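Local coordinates for DUF115 domain-containing protein (Magnetospirillum magneticum AMB-1, PDB 5MU5) that is a Maf-type glycosyltransferase involved in formation of the bacterial flagellum, probably by attaching sugars to flagellin, at residues Ala9-Val12 with Thr13-Glu17. Sequence-based numbering, arbitrary orientation.
Unlike the reference sequence in segment 13-17: Thr13 (reference Ser), Asn15 (reference Tyr).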
loop_
_atom_site.group_PDB
_atom_site.type_symbol
_atom_site.label_atom_id
_atom_site.label_comp_id
_atom_site.label_asym_id
_atom_site.label_seq_id
_atom_site.Cartn_x
_atom_site.Cartn_y
_atom_site.Cartn_z
ATOM N N ALA A 9 -39.359 -18.750 -12.376
ATOM C CA ALA A 9 -39.320 -19.098 -10.949
ATOM C C ALA A 9 -38.265 -20.150 -10.595
ATOM O O ALA A 9 -37.663 -20.059 -9.537
ATOM C CB ALA A 9 -40.695 -19.533 -10.463
ATOM N N GLU A 10 -38.042 -21.132 -11.469
ATOM C CA GLU A 10 -37.030 -22.177 -11.220
ATOM C C GLU A 10 -35.633 -21.578 -11.210
ATOM O O GLU A 10 -34.821 -21.927 -10.369
ATOM C CB GLU A 10 -37.105 -23.293 -12.272
ATOM C CG GLU A 10 -38.408 -24.084 -12.216
ATOM C CD GLU A 10 -38.506 -25.186 -13.268
ATOM O OE1 GLU A 10 -37.533 -25.379 -14.036
ATOM O OE2 GLU A 10 -39.570 -25.855 -13.327
ATOM N N LEU A 11 -35.371 -20.690 -12.164
ATOM C CA LEU A 11 -34.104 -19.972 -12.250
ATOM C C LEU A 11 -33.929 -19.018 -11.067
ATOM O O LEU A 11 -32.831 -18.929 -10.491
ATOM C CB LEU A 11 -34.014 -19.191 -13.564
ATOM C CG LEU A 11 -32.759 -18.322 -13.744
ATOM C CD1 LEU A 11 -31.480 -19.150 -13.703
ATOM C CD2 LEU A 11 -32.855 -17.540 -15.041
ATOM N N VAL A 12 -35.003 -18.321 -10.697
ATOM C CA VAL A 12 -34.949 -17.421 -9.552
ATOM C C VAL A 12 -34.590 -18.191 -8.286
ATOM O O VAL A 12 -33.654 -17.823 -7.585
ATOM C CB VAL A 12 -36.253 -16.648 -9.355
ATOM C CG1 VAL A 12 -36.231 -15.868 -8.048
ATOM C CG2 VAL A 12 -36.463 -15.692 -10.526
ATOM N N THR A 13 -35.306 -19.273 -8.030
ATOM C CA THR A 13 -35.060 -20.103 -6.861
ATOM C C THR A 13 -33.654 -20.648 -6.878
ATOM O O THR A 13 -32.946 -20.536 -5.886
ATOM C CB THR A 13 -36.042 -21.269 -6.808
ATOM O OG1 THR A 13 -37.362 -20.742 -6.737
ATOM C CG2 THR A 13 -35.804 -22.164 -5.582
ATOM N N ALA A 14 -33.249 -21.216 -8.008
ATOM C CA ALA A 14 -31.897 -21.738 -8.166
ATOM C C ALA A 14 -30.817 -20.650 -7.926
ATOM O O ALA A 14 -29.819 -20.922 -7.281
ATOM C CB ALA A 14 -31.730 -22.372 -9.539
ATOM N N ASN A 15 -31.014 -19.438 -8.440
ATOM C CA ASN A 15 -30.073 -18.338 -8.176
ATOM C C ASN A 15 -30.104 -17.879 -6.725
ATOM O O ASN A 15 -29.072 -17.618 -6.134
ATOM C CB ASN A 15 -30.373 -17.122 -9.057
ATOM C CG ASN A 15 -30.028 -17.349 -10.512
ATOM O OD1 ASN A 15 -29.143 -18.126 -10.831
ATOM N ND2 ASN A 15 -30.712 -16.654 -11.397
ATOM N N LEU A 16 -31.287 -17.756 -6.143
ATOM C CA LEU A 16 -31.378 -17.308 -4.761
ATOM C C LEU A 16 -30.683 -18.304 -3.850
ATOM O O LEU A 16 -29.964 -17.913 -2.922
ATOM C CB LEU A 16 -32.833 -17.102 -4.340
ATOM C CG LEU A 16 -33.042 -16.585 -2.919
ATOM C CD1 LEU A 16 -32.326 -15.255 -2.724
ATOM C CD2 LEU A 16 -34.525 -16.430 -2.614
ATOM N N GLU A 17 -30.860 -19.585 -4.134
ATOM C CA GLU A 17 -30.191 -20.636 -3.362
ATOM C C GLU A 17 -28.664 -20.492 -3.426
ATOM O O GLU A 17 -27.983 -20.594 -2.413
ATOM C CB GLU A 17 -30.614 -22.025 -3.862
ATOM C CG GLU A 17 -32.059 -22.391 -3.542
ATOM C CD GLU A 17 -32.571 -23.623 -4.293
ATOM O OE1 GLU A 17 -31.940 -24.062 -5.282
ATOM O OE2 GLU A 17 -33.628 -24.158 -3.896
#
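Asn15 lies one helical turn after Leu11, and their side chains meet on the same side of the N-terminal helix 9-22. From Asn15 CB, which rests 3.4 Å from Leu11 O, the chain turns so that CG stands anti to its own carbonyl carbon and beside the backbone N (chi1 -71°). This torsion carries the amide back toward the preceding turn: Asn15 CG comes within 3.2 Å of Leu11 O, and Asn15 ND2 lies 3.5 Å from Leu11 CD1 and equally close to Leu11 CG. Asn15 OD1, 3.8 Å from Leu11 CD1, completes the contact between amide and methyl. Leu11 O is nevertheless taken by the backbone N of Asn15; the angle is too poor for ND2 to bond to it. Buried, the amide finds its partners elsewhere: ND2 donates to the carbonyls of Leu161 and Val164, and OD1 accepts from the backbone N of Trp166. Asparagine suits the place because one short, flat group offers both donor and acceptor, while leucine gives it a nonpolar flank. On the exposed side, Thr13 OG1 folds back beside its backbone N and donates to Ala9 O at 2.9 Å. The backbone N of Thr13 bonds to that same oxygen from the opposite face of the carbonyl plane, so Ala9 O is held by two donors, and the threonine hydroxyl finds an acceptor one turn back in its own helix. Regular bonds from Ala14 N to Glu10 O and Leu16 N to Val12 O continue the alpha-helical pattern. Through Asn15, helix 9-22 is tied to the short connection after helix 154-160 and to the first turn of helix 166-171.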